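Local coordinates for 70 kDa peptidylprolyl isomerase, putative (Plasmodium falciparum, PDB 2FBN), which probably catalyses prolyl cis-trans isomerisation as an FK506-binding protein and, through its tetratricopeptide repeat domain, binds the C-terminal pentapeptide of Hsp90, at residues A[24-27]-A[28-31]; A[37-40]-A[41-44]; A[92-95]-A[96-100]; A[135-138]-A[139-142]; A[164-167]-A[168-172]. One frame throughout, in Å; residues are numbered along the deposited sequence.

Contact 1: residues A[24-27]-A[28-31]; sequences KSIY and DYTD
Lys-24, Ser-25 and Asp-28 close a local turn in the loop that leads into helix 31-50, with a carboxylate bonded back onto the backbone just before it. Asp-28 OD2 accepts from Lys-24 N at 2.9 Å on its anti lone pair, and from Ser-25 N, 3.3 Å away, which comes from above the carboxylate plane. A water also donates to OD2 and hydrogen-bonds Ser-25 OG. Aspartate suits the place because chi1 (-64°) turns its short arm back toward these two successive N-H groups. The small Ser-25 makes an ST turn, its OG accepting from Tyr-27 N at 3.2 Å. Backbone bonds from Asp-28 N to Ser-25 O (3.1 Å) and from Tyr-29 N to Ile-26 O (3.3 Å) wind the chain through a short 3-10 turn. The Tyr-29 ring presents its edge to both of these carbonyl oxygens, with CD2 3.5 Å from Ser-25 O. Beyond the turn, Thr-30 is the N-cap of helix 31-50, against which Ile-26 and Tyr-29 pack at Lys-34. Tyr-29 also meets Phe-67 edge-to-face, while Ile-26 and Tyr-27 lie against Gly-136 of the second subunit, at the end of its helix 122-135.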
loop_
_atom_site.group_PDB
_atom_site.type_symbol
_atom_site.label_atom_id
_atom_site.label_comp_id
_atom_site.label_asym_id
_atom_site.label_seq_id
_atom_site.Cartn_x
_atom_site.Cartn_y
_atom_site.Cartn_z
ATOM N N LYS A 24 -15.381 15.213 -10.848
ATOM C CA LYS A 24 -14.063 15.846 -10.864
ATOM C C LYS A 24 -13.173 15.419 -9.701
ATOM O O LYS A 24 -11.951 15.528 -9.789
ATOM C CB LYS A 24 -14.205 17.370 -10.833
ATOM C CG LYS A 24 -14.703 17.979 -12.145
ATOM C CD LYS A 24 -14.985 19.470 -11.979
ATOM C CE LYS A 24 -16.240 19.712 -11.139
ATOM N NZ LYS A 24 -16.644 21.146 -11.111
ATOM N N SER A 25 -13.785 14.970 -8.606
ATOM C CA SER A 25 -13.016 14.456 -7.465
ATOM C C SER A 25 -13.852 13.440 -6.692
ATOM O O SER A 25 -15.020 13.218 -7.000
ATOM C CB SER A 25 -12.581 15.603 -6.547
ATOM O OG SER A 25 -13.649 15.984 -5.698
ATOM N N ILE A 26 -13.257 12.830 -5.667
ATOM C CA ILE A 26 -13.997 11.865 -4.872
ATOM C C ILE A 26 -15.203 12.501 -4.133
ATOM O O ILE A 26 -16.154 11.813 -3.767
ATOM C CB ILE A 26 -13.054 11.106 -3.895
ATOM C CG1 ILE A 26 -13.695 9.793 -3.401
ATOM C CG2 ILE A 26 -12.651 12.003 -2.727
ATOM C CD1 ILE A 26 -13.932 8.763 -4.521
ATOM N N TYR A 27 -15.167 13.820 -3.937
ATOM C CA TYR A 27 -16.258 14.536 -3.287
ATOM C C TYR A 27 -17.601 14.302 -4.002
ATOM O O TYR A 27 -18.673 14.313 -3.370
ATOM C CB TYR A 27 -15.943 16.039 -3.247
ATOM C CG TYR A 27 -16.868 16.822 -2.339
ATOM C CD1 TYR A 27 -16.554 17.020 -0.995
ATOM C CD2 TYR A 27 -18.058 17.367 -2.829
ATOM C CE1 TYR A 27 -17.398 17.748 -0.146
ATOM C CE2 TYR A 27 -18.918 18.080 -1.991
ATOM C CZ TYR A 27 -18.579 18.262 -0.655
ATOM O OH TYR A 27 -19.432 18.985 0.161
ATOM N N ASP A 28 -17.520 14.065 -5.309
ATOM C CA ASP A 28 -18.703 14.043 -6.170
ATOM C C ASP A 28 -19.478 12.718 -6.155
ATOM O O ASP A 28 -20.523 12.614 -6.803
ATOM C CB ASP A 28 -18.315 14.410 -7.606
ATOM C CG ASP A 28 -17.795 15.837 -7.735
ATOM O OD1 ASP A 28 -18.318 16.722 -7.025
ATOM O OD2 ASP A 28 -16.857 16.050 -8.542
ATOM N N TYR A 29 -18.983 11.733 -5.407
ATOM C CA TYR A 29 -19.594 10.394 -5.351
ATOM C C TYR A 29 -20.312 10.101 -4.031
ATOM O O TYR A 29 -19.750 10.319 -2.944
ATOM C CB TYR A 29 -18.515 9.327 -5.556
ATOM C CG TYR A 29 -17.875 9.321 -6.912
ATOM C CD1 TYR A 29 -18.287 8.415 -7.887
ATOM C CD2 TYR A 29 -16.843 10.214 -7.225
ATOM C CE1 TYR A 29 -17.692 8.401 -9.145
ATOM C CE2 TYR A 29 -16.253 10.215 -8.470
ATOM C CZ TYR A 29 -16.675 9.306 -9.424
ATOM O OH TYR A 29 -16.075 9.311 -10.659
ATOM N N THR A 30 -21.547 9.607 -4.133
ATOM C CA THR A 30 -22.248 9.036 -2.987
ATOM C C THR A 30 -21.627 7.672 -2.700
ATOM O O THR A 30 -20.917 7.125 -3.551
ATOM C CB THR A 30 -23.743 8.807 -3.265
ATOM O OG1 THR A 30 -23.879 7.784 -4.262
ATOM C CG2 THR A 30 -24.423 10.114 -3.753
ATOM N N ASP A 31 -21.905 7.122 -1.517
ATOM C CA ASP A 31 -21.386 5.790 -1.176
ATOM C C ASP A 31 -21.847 4.721 -2.160
ATOM O O ASP A 31 -21.076 3.841 -2.554
ATOM C CB ASP A 31 -21.780 5.383 0.239
ATOM C CG ASP A 31 -21.173 6.287 1.296
ATOM O OD1 ASP A 31 -20.366 7.170 0.944
ATOM O OD2 ASP A 31 -21.510 6.109 2.486
HETATM O O HOH W 1 -15.095 17.870 -6.898
#

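Contact 2: residues A[37-40]-A[41-44]; sequences SAFD and IKEE
Phe-39, Lys-42 and Glu-43 meet on one side of helix 31-50, part of the all-helical tetratricopeptide repeat domain, in an i to i+3 and i to i+4 contact. Phe-39 has CG anti to the backbone N (chi1 178°), which swings the ring along the helix toward the next turn. There Glu-43 folds over it: chi1 sets its CG beside the backbone N and over one ring face, in a CH-pi contact 4.2 Å from the centroid. The bend at chi2 (-75°) then brings the carboxylate round to stack on the ring, the two planes 29° apart. Lys-42 bends at chi3 and chi4, bringing its NZ in obliquely to 3.8 Å from Phe-39 CE1. The same NZ makes a salt bridge to Glu-43 OE1 at 3.1 Å, approaching from above the carboxylate plane. Long flexible chains suit both positions, their methylenes lying against the ring while their charges pair beside it.

A different side of the helix carries Ile-41, whose branched chain packs on Phe-67 and on helix 54-66, and small Ala-38, which fits against Phe-68 and Ile-86. Ser-37 turns its OG back to Glu-33 O, and Glu-44 OE1 forms a salt bridge with Lys-60 of helix 54-66. Regular helical bonds run beneath, such as Glu-43 N to Phe-39 O at 3.0 Å. Ile-41 leans on this backbone too, its CG1 lying 3.2 Å from Ser-37 O.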
loop_
_atom_site.group_PDB
_atom_site.type_symbol
_atom_site.label_atom_id
_atom_site.label_comp_id
_atom_site.label_asym_id
_atom_site.label_seq_id
_atom_site.Cartn_x
_atom_site.Cartn_y
_atom_site.Cartn_z
ATOM N N SER A 37 -18.993 2.406 -9.194
ATOM C CA SER A 37 -17.829 2.776 -9.993
ATOM C C SER A 37 -16.670 1.808 -9.740
ATOM O O SER A 37 -15.993 1.394 -10.678
ATOM C CB SER A 37 -17.400 4.221 -9.728
ATOM O OG SER A 37 -18.447 5.144 -10.028
ATOM N N ALA A 38 -16.447 1.460 -8.474
ATOM C CA ALA A 38 -15.391 0.486 -8.134
ATOM C C ALA A 38 -15.640 -0.859 -8.839
ATOM O O ALA A 38 -14.725 -1.448 -9.417
ATOM C CB ALA A 38 -15.286 0.292 -6.618
ATOM N N PHE A 39 -16.887 -1.322 -8.821
ATOM C CA PHE A 39 -17.224 -2.579 -9.501
ATOM C C PHE A 39 -16.926 -2.457 -11.008
ATOM O O PHE A 39 -16.277 -3.322 -11.594
ATOM C CB PHE A 39 -18.685 -2.956 -9.261
ATOM C CG PHE A 39 -19.102 -4.217 -9.970
ATOM C CD1 PHE A 39 -18.875 -5.457 -9.393
ATOM C CD2 PHE A 39 -19.712 -4.156 -11.216
ATOM C CE1 PHE A 39 -19.259 -6.636 -10.049
ATOM C CE2 PHE A 39 -20.091 -5.329 -11.889
ATOM C CZ PHE A 39 -19.857 -6.559 -11.307
ATOM N N ASP A 40 -17.375 -1.361 -11.616
ATOM C CA ASP A 40 -17.226 -1.150 -13.054
ATOM C C ASP A 40 -15.759 -1.073 -13.464
ATOM O O ASP A 40 -15.339 -1.662 -14.478
ATOM C CB ASP A 40 -17.939 0.129 -13.478
ATOM C CG ASP A 40 -19.455 -0.006 -13.472
ATOM O OD1 ASP A 40 -19.977 -1.150 -13.435
ATOM O OD2 ASP A 40 -20.111 1.058 -13.499
ATOM N N ILE A 41 -14.974 -0.346 -12.669
ATOM C CA ILE A 41 -13.549 -0.191 -12.944
ATOM C C ILE A 41 -12.812 -1.536 -12.762
ATOM O O ILE A 41 -11.922 -1.871 -13.557
ATOM C CB ILE A 41 -12.942 0.966 -12.108
ATOM C CG1 ILE A 41 -13.568 2.296 -12.578
ATOM C CG2 ILE A 41 -11.413 1.010 -12.251
ATOM C CD1 ILE A 41 -13.451 3.431 -11.593
ATOM N N LYS A 42 -13.212 -2.305 -11.747
ATOM C CA LYS A 42 -12.686 -3.656 -11.552
ATOM C C LYS A 42 -12.921 -4.493 -12.823
ATOM O O LYS A 42 -12.017 -5.175 -13.292
ATOM C CB LYS A 42 -13.314 -4.336 -10.327
ATOM C CG LYS A 42 -12.781 -5.754 -10.074
ATOM C CD LYS A 42 -13.802 -6.646 -9.370
ATOM C CE LYS A 42 -15.141 -6.696 -10.090
ATOM N NZ LYS A 42 -15.749 -8.054 -10.054
ATOM N N GLU A 43 -14.126 -4.415 -13.384
ATOM C CA GLU A 43 -14.418 -5.165 -14.612
ATOM C C GLU A 43 -13.513 -4.727 -15.776
ATOM O O GLU A 43 -13.048 -5.559 -16.553
ATOM C CB GLU A 43 -15.905 -5.081 -14.987
ATOM C CG GLU A 43 -16.851 -5.636 -13.923
ATOM C CD GLU A 43 -16.876 -7.146 -13.847
ATOM O OE1 GLU A 43 -15.992 -7.719 -13.169
ATOM O OE2 GLU A 43 -17.797 -7.767 -14.446
ATOM N N GLU A 44 -13.233 -3.433 -15.879
ATOM C CA GLU A 44 -12.274 -2.936 -16.871
ATOM C C GLU A 44 -10.885 -3.546 -16.679
ATOM O O GLU A 44 -10.192 -3.874 -17.654
ATOM C CB GLU A 44 -12.145 -1.422 -16.794
ATOM C CG GLU A 44 -13.389 -0.648 -17.214
ATOM C CD GLU A 44 -13.170 0.842 -17.111
ATOM O OE1 GLU A 44 -12.225 1.359 -17.751
ATOM O OE2 GLU A 44 -13.945 1.501 -16.394
#

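Contact 3: residues A[92-95]-A[96-100]; sequences LNLA and TCYNK
Thr-96, Cys-97, Tyr-98 and Asn-99 each send their backbone N-H to the carbonyl four residues back, from Leu-92 to Ala-95, in regular alpha-helical geometry; Tyr-98 N to Leu-94 O is 2.8 Å. This is the end of helix 77-100, within a tetratricopeptide repeat, and it is largely buried. Chi1 is alike in Leu-94 (-80°) and Tyr-98 (-75°), which sends the two chains the same way, side by side, with Leu-94 CD2 4.1 Å from Tyr-98 CE2. A leucine beside an aromatic ring suits a face packed between helices: Leu-94 meets Tyr-61 and His-110, while the Tyr-98 and His-110 rings meet with their planes at about 25°. The Tyr-98 hydroxyl has a weak hydrogen bond with Lys-62 NZ.

Another face is polar. A water donates to Asn-93 OD1 at 2.9 Å and is hydrogen-bonded to Thr-96 OG1, 2.7 Å away, so it joins two side chains three residues apart. Thr-96 OG1 is also bonded to Lys-127 NZ of helix 122-135. Threonine serves here because its hydroxyl joins the water and the lysine while its methyl adds apolar bulk. Near the helix end Asn-99 ND2 bonds weakly to Lys-127 O. Tyr-98 CD2 lies 3.1 Å from Leu-94 O.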
loop_
_atom_site.group_PDB
_atom_site.type_symbol
_atom_site.label_atom_id
_atom_site.label_comp_id
_atom_site.label_asym_id
_atom_site.label_seq_id
_atom_site.Cartn_x
_atom_site.Cartn_y
_atom_site.Cartn_z
ATOM N N LEU A 92 -6.772 -9.710 -4.916
ATOM C CA LEU A 92 -6.355 -10.999 -5.463
ATOM C C LEU A 92 -5.786 -10.826 -6.870
ATOM O O LEU A 92 -4.695 -11.330 -7.191
ATOM C CB LEU A 92 -7.520 -11.980 -5.500
ATOM C CG LEU A 92 -7.884 -12.749 -4.243
ATOM C CD1 LEU A 92 -9.205 -13.462 -4.490
ATOM C CD2 LEU A 92 -6.778 -13.755 -3.920
ATOM N N ASN A 93 -6.534 -10.121 -7.721
ATOM C CA ASN A 93 -6.110 -9.895 -9.103
ATOM C C ASN A 93 -4.801 -9.108 -9.141
ATOM O O ASN A 93 -3.919 -9.401 -9.944
ATOM C CB ASN A 93 -7.202 -9.213 -9.938
ATOM C CG ASN A 93 -8.472 -10.048 -10.037
ATOM O OD1 ASN A 93 -8.462 -11.248 -9.736
ATOM N ND2 ASN A 93 -9.577 -9.410 -10.413
ATOM N N LEU A 94 -4.655 -8.114 -8.261
ATOM C CA LEU A 94 -3.396 -7.388 -8.213
ATOM C C LEU A 94 -2.242 -8.329 -7.828
ATOM O O LEU A 94 -1.142 -8.250 -8.390
ATOM C CB LEU A 94 -3.496 -6.216 -7.246
ATOM C CG LEU A 94 -4.190 -4.959 -7.788
ATOM C CD1 LEU A 94 -4.502 -4.037 -6.639
ATOM C CD2 LEU A 94 -3.335 -4.249 -8.871
ATOM N N ALA A 95 -2.491 -9.225 -6.877
ATOM C CA ALA A 95 -1.430 -10.161 -6.481
ATOM C C ALA A 95 -0.996 -10.998 -7.693
ATOM O O ALA A 95 0.203 -11.137 -7.964
ATOM C CB ALA A 95 -1.889 -11.035 -5.346
ATOM N N THR A 96 -1.970 -11.525 -8.434
ATOM C CA THR A 96 -1.674 -12.216 -9.705
ATOM C C THR A 96 -0.853 -11.350 -10.671
ATOM O O THR A 96 0.185 -11.787 -11.188
ATOM C CB THR A 96 -2.962 -12.699 -10.397
ATOM O OG1 THR A 96 -3.741 -13.465 -9.463
ATOM C CG2 THR A 96 -2.628 -13.542 -11.626
ATOM N N CYS A 97 -1.296 -10.109 -10.892
ATOM C CA CYS A 97 -0.615 -9.207 -11.803
ATOM C C CYS A 97 0.833 -9.021 -11.391
ATOM O O CYS A 97 1.749 -9.111 -12.187
ATOM C CB CYS A 97 -1.322 -7.843 -11.855
ATOM S SG CYS A 97 -2.902 -7.922 -12.749
ATOM N N TYR A 98 1.036 -8.775 -10.108
ATOM C CA TYR A 98 2.380 -8.514 -9.634
ATOM C C TYR A 98 3.275 -9.766 -9.661
ATOM O O TYR A 98 4.464 -9.662 -9.952
ATOM C CB TYR A 98 2.299 -7.885 -8.258
ATOM C CG TYR A 98 1.860 -6.431 -8.282
ATOM C CD1 TYR A 98 2.505 -5.494 -9.099
ATOM C CD2 TYR A 98 0.821 -5.994 -7.456
ATOM C CE1 TYR A 98 2.124 -4.129 -9.084
ATOM C CE2 TYR A 98 0.442 -4.642 -7.434
ATOM C CZ TYR A 98 1.090 -3.731 -8.253
ATOM O OH TYR A 98 0.712 -2.395 -8.216
ATOM N N ASN A 99 2.711 -10.940 -9.365
ATOM C CA ASN A 99 3.467 -12.200 -9.586
ATOM C C ASN A 99 3.886 -12.380 -11.044
ATOM O O ASN A 99 5.037 -12.722 -11.335
ATOM C CB ASN A 99 2.693 -13.402 -9.072
ATOM C CG ASN A 99 2.834 -13.578 -7.557
ATOM O OD1 ASN A 99 3.814 -13.104 -6.955
ATOM N ND2 ASN A 99 1.897 -14.301 -6.952
ATOM N N LYS A 100 2.964 -12.104 -11.952
ATOM C CA LYS A 100 3.259 -12.129 -13.386
ATOM C C LYS A 100 4.384 -11.159 -13.757
ATOM O O LYS A 100 5.309 -11.522 -14.498
ATOM C CB LYS A 100 2.002 -11.821 -14.189
ATOM C CG LYS A 100 1.047 -12.994 -14.284
ATOM C CD LYS A 100 -0.312 -12.619 -14.893
ATOM C CE LYS A 100 -1.061 -13.887 -15.322
ATOM N NZ LYS A 100 -0.413 -14.525 -16.537
HETATM O O HOH W 2 -6.427 -13.353 -9.474
#

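Contact 4: residues A[135-138]-A[139-142]; sequences FGFL and EEAK
Phe-137 and Glu-140 meet at the turn between helices 122-135 and 138-151, the antiparallel helix pair of a tetratricopeptide repeat. Along the chain, Phe-135 ends the first helix; its ring has CD2 of Phe-137 at its edge and packs on Tyr-104 and Pro-105. Gly-136 follows with positive phi (108°) in a Schellman motif, a conformation that calls for glycine because a side chain would press on the preceding carbonyl oxygen. Phe-137, the N-cap residue, is the centre of an inverse gamma turn, closed by a weak bond from Leu-138 N to Gly-136 O at 2.9 Å. Its own carbonyl starts the next helix, accepting from Ala-141 N at 2.8 Å. Buried Leu-138 begins that helix, its carbonyl accepting from Lys-142 N, and packs on Leu-169 of helix 156-173 and on Tyr-27 of the second subunit.

In the other segment, Glu-139, bent at chi2, forms a salt bridge through OE2 with Arg-173. Ala-141 is small enough to fit beside Cys-165 and Met-133. Glu-140 bends at chi2 (85°), folding its carboxylate back over the turn, at 77° to the plane of the Phe-137 ring, which also meets His-70 of the second subunit edge-to-face. Glu-140 OE1 sits at the edge of that ring, 3.4 Å from Phe-137 CB.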
loop_
_atom_site.group_PDB
_atom_site.type_symbol
_atom_site.label_atom_id
_atom_site.label_comp_id
_atom_site.label_asym_id
_atom_site.label_seq_id
_atom_site.Cartn_x
_atom_site.Cartn_y
_atom_site.Cartn_z
ATOM N N PHE A 135 10.670 -14.099 -3.671
ATOM C CA PHE A 135 11.407 -12.971 -3.077
ATOM C C PHE A 135 12.456 -13.442 -2.068
ATOM O O PHE A 135 13.360 -12.685 -1.707
ATOM C CB PHE A 135 10.464 -11.959 -2.407
ATOM C CG PHE A 135 11.118 -10.617 -2.128
ATOM C CD1 PHE A 135 11.510 -9.790 -3.175
ATOM C CD2 PHE A 135 11.338 -10.190 -0.810
ATOM C CE1 PHE A 135 12.120 -8.526 -2.908
ATOM C CE2 PHE A 135 11.919 -8.929 -0.540
ATOM C CZ PHE A 135 12.315 -8.108 -1.600
ATOM N N GLY A 136 12.334 -14.686 -1.617
ATOM C CA GLY A 136 13.298 -15.236 -0.675
ATOM C C GLY A 136 12.812 -15.418 0.746
ATOM O O GLY A 136 13.588 -15.835 1.621
ATOM N N PHE A 137 11.526 -15.152 0.993
ATOM C CA PHE A 137 10.912 -15.449 2.274
ATOM C C PHE A 137 10.500 -16.919 2.295
ATOM O O PHE A 137 9.311 -17.261 2.307
ATOM C CB PHE A 137 9.720 -14.527 2.545
ATOM C CG PHE A 137 10.116 -13.104 2.864
ATOM C CD1 PHE A 137 10.852 -12.817 4.020
ATOM C CD2 PHE A 137 9.744 -12.069 2.024
ATOM C CE1 PHE A 137 11.217 -11.480 4.339
ATOM C CE2 PHE A 137 10.098 -10.720 2.327
ATOM C CZ PHE A 137 10.845 -10.442 3.485
ATOM N N LEU A 138 11.519 -17.778 2.282
ATOM C CA LEU A 138 11.323 -19.225 2.065
ATOM C C LEU A 138 10.582 -19.950 3.174
ATOM O O LEU A 138 9.698 -20.764 2.898
ATOM C CB LEU A 138 12.660 -19.920 1.774
ATOM C CG LEU A 138 13.390 -19.452 0.516
ATOM C CD1 LEU A 138 14.674 -20.251 0.317
ATOM C CD2 LEU A 138 12.490 -19.527 -0.721
ATOM N N GLU A 139 10.907 -19.655 4.430
ATOM C CA GLU A 139 10.218 -20.303 5.548
ATOM C C GLU A 139 8.755 -19.868 5.596
ATOM O O GLU A 139 7.865 -20.693 5.770
ATOM C CB GLU A 139 10.935 -20.005 6.867
ATOM C CG GLU A 139 12.405 -20.349 6.796
ATOM C CD GLU A 139 12.739 -21.652 7.472
ATOM O OE1 GLU A 139 13.660 -21.643 8.328
ATOM O OE2 GLU A 139 12.076 -22.672 7.167
ATOM N N GLU A 140 8.538 -18.565 5.403
ATOM C CA GLU A 140 7.214 -17.976 5.273
ATOM C C GLU A 140 6.420 -18.657 4.159
ATOM O O GLU A 140 5.277 -19.087 4.366
ATOM C CB GLU A 140 7.314 -16.472 4.979
ATOM C CG GLU A 140 7.850 -15.640 6.164
ATOM C CD GLU A 140 9.397 -15.549 6.273
ATOM O OE1 GLU A 140 10.175 -16.164 5.483
ATOM O OE2 GLU A 140 9.838 -14.812 7.197
ATOM N N ALA A 141 7.040 -18.741 2.989
ATOM C CA ALA A 141 6.394 -19.355 1.824
ATOM C C ALA A 141 6.005 -20.811 2.096
ATOM O O ALA A 141 4.907 -21.263 1.725
ATOM C CB ALA A 141 7.305 -19.280 0.631
ATOM N N LYS A 142 6.898 -21.546 2.747
ATOM C CA LYS A 142 6.613 -22.952 3.041
ATOM C C LYS A 142 5.357 -23.064 3.899
ATOM O O LYS A 142 4.514 -23.940 3.670
ATOM C CB LYS A 142 7.819 -23.614 3.706
ATOM C CG LYS A 142 7.605 -25.096 3.972
ATOM C CD LYS A 142 8.866 -25.745 4.460
ATOM C CE LYS A 142 8.579 -27.175 4.897
ATOM N NZ LYS A 142 9.742 -27.724 5.642
#

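Contact 5: residues A[164-167]-A[168-172]; sequences LCVN and KLKEA
Val-166 and Lys-170, one turn apart on helix 156-173, the last helix of the all-helical tetratricopeptide repeat domain, make the closer of two aliphatic contacts here: Val-166 CG1 lies 3.6 Å from Lys-170 CE. The lysine chain bends at chi3 (-84°), which carries its outer carbons across the valine branch, and NZ follows to 4.0 Å from the same CG1. Leu-164 and Lys-168 repeat the i to i+4 spacing with a different lysine shape, extended to CE and bent only at chi4; Leu-164 CG is 4.0 Å from Lys-168 CE. In both pairs a lysine lends its methylenes to an apolar neighbour and still holds its amine at the end of a long arm, which suits a partly exposed helix side.

What sets these spacings is the backbone. Lys-168 N bonds to Leu-164 O at 2.8 Å, almost straight at an N-H...O angle of 172°, and Lys-170 N to Val-166 O at 2.9 Å. The lysine stems also rest on these carbonyls, Lys-170 CG coming within 3.2 Å of Val-166 O. Asn-167 and Glu-171, both exposed, continue the ladder through Glu-171 N to Asn-167 O, 3.1 Å.

Farther out, buried Cys-165 and Leu-169 turn toward helix 138-151, Leu-169 lying against Glu-139 and Lys-142. Met-133 of helix 122-135 touches Cys-165, Leu-164 and Lys-168, and Ala-172 meets Tyr-27 of the second subunit.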
loop_
_atom_site.group_PDB
_atom_site.type_symbol
_atom_site.label_atom_id
_atom_site.label_comp_id
_atom_site.label_asym_id
_atom_site.label_seq_id
_atom_site.Cartn_x
_atom_site.Cartn_y
_atom_site.Cartn_z
ATOM N N LEU A 164 8.526 -26.639 -5.184
ATOM C CA LEU A 164 9.605 -25.730 -5.569
ATOM C C LEU A 164 10.112 -25.037 -4.291
ATOM O O LEU A 164 11.314 -24.919 -4.074
ATOM C CB LEU A 164 9.104 -24.701 -6.588
ATOM C CG LEU A 164 10.111 -23.636 -7.049
ATOM C CD1 LEU A 164 11.391 -24.256 -7.594
ATOM C CD2 LEU A 164 9.470 -22.721 -8.087
ATOM N N CYS A 165 9.176 -24.617 -3.446
ATOM C CA CYS A 165 9.546 -23.957 -2.192
ATOM C C CYS A 165 10.491 -24.820 -1.364
ATOM O O CYS A 165 11.538 -24.358 -0.918
ATOM C CB CYS A 165 8.314 -23.593 -1.376
ATOM S SG CYS A 165 8.762 -22.415 -0.059
ATOM N N VAL A 166 10.125 -26.086 -1.179
ATOM C CA VAL A 166 10.935 -27.025 -0.383
ATOM C C VAL A 166 12.313 -27.255 -1.025
ATOM O O VAL A 166 13.338 -27.310 -0.334
ATOM C CB VAL A 166 10.151 -28.351 -0.158
ATOM C CG1 VAL A 166 11.041 -29.437 0.449
ATOM C CG2 VAL A 166 8.947 -28.088 0.732
ATOM N N ASN A 167 12.329 -27.350 -2.355
ATOM C CA ASN A 167 13.577 -27.456 -3.118
ATOM C C ASN A 167 14.491 -26.254 -2.858
ATOM O O ASN A 167 15.668 -26.408 -2.560
ATOM C CB ASN A 167 13.262 -27.603 -4.613
ATOM C CG ASN A 167 14.500 -27.732 -5.476
ATOM O OD1 ASN A 167 15.142 -26.739 -5.800
ATOM N ND2 ASN A 167 14.823 -28.965 -5.883
ATOM N N LYS A 168 13.929 -25.053 -2.990
ATOM C CA LYS A 168 14.648 -23.817 -2.723
ATOM C C LYS A 168 15.182 -23.752 -1.293
ATOM O O LYS A 168 16.330 -23.351 -1.078
ATOM C CB LYS A 168 13.712 -22.632 -2.971
ATOM C CG LYS A 168 13.459 -22.370 -4.444
ATOM C CD LYS A 168 12.568 -21.143 -4.628
ATOM C CE LYS A 168 12.569 -20.669 -6.061
ATOM N NZ LYS A 168 13.738 -19.781 -6.338
ATOM N N LEU A 169 14.350 -24.137 -0.328
ATOM C CA LEU A 169 14.709 -24.053 1.087
ATOM C C LEU A 169 15.836 -25.031 1.432
ATOM O O LEU A 169 16.775 -24.677 2.141
ATOM C CB LEU A 169 13.486 -24.266 1.979
ATOM C CG LEU A 169 13.581 -24.009 3.489
ATOM C CD1 LEU A 169 14.022 -22.569 3.833
ATOM C CD2 LEU A 169 12.249 -24.345 4.137
ATOM N N LYS A 170 15.760 -26.247 0.895
ATOM C CA LYS A 170 16.843 -27.224 1.080
ATOM C C LYS A 170 18.170 -26.736 0.472
ATOM O O LYS A 170 19.227 -26.885 1.088
ATOM C CB LYS A 170 16.427 -28.610 0.562
ATOM C CG LYS A 170 15.277 -29.234 1.382
ATOM C CD LYS A 170 15.060 -30.742 1.131
ATOM C CE LYS A 170 14.182 -31.007 -0.091
ATOM N NZ LYS A 170 13.622 -32.403 -0.147
ATOM N N GLU A 171 18.117 -26.132 -0.712
ATOM C CA GLU A 171 19.299 -25.500 -1.305
ATOM C C GLU A 171 19.819 -24.343 -0.433
ATOM O O GLU A 171 21.008 -24.283 -0.127
ATOM C CB GLU A 171 19.030 -25.043 -2.751
ATOM C CG GLU A 171 20.184 -24.259 -3.403
ATOM C CD GLU A 171 20.197 -24.310 -4.936
ATOM O OE1 GLU A 171 20.515 -23.269 -5.567
ATOM O OE2 GLU A 171 19.912 -25.384 -5.522
ATOM N N ALA A 172 18.921 -23.446 -0.026
ATOM C CA ALA A 172 19.298 -22.248 0.748
ATOM C C ALA A 172 20.002 -22.594 2.055
ATOM O O ALA A 172 20.975 -21.930 2.442
ATOM C CB ALA A 172 18.080 -21.380 1.026
#

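Contact 3 is the buried one, nearest the centre of the chain, whereas contacts 1 and 2 are at the surface and contacts 4 and 5 are partly buried. Contacts 1 and 2 adjoin through Tyr-29 and Ser-37, one before helix 31-50 and the other on it. Contacts 4 and 5 join the successive helices 138-151 and 156-173, with Cys-165 SG against Leu-138 O. Contacts 1, 4 and 5 all reach the second subunit, although contact 1 lies across the chain's centre from the other two. Chemistry follows position: capping and turn bonds in contacts 1 and 4, flexible charged chains over apolar groups in 2 and 5, and apolar packing beside a water-bridged polar face in 3.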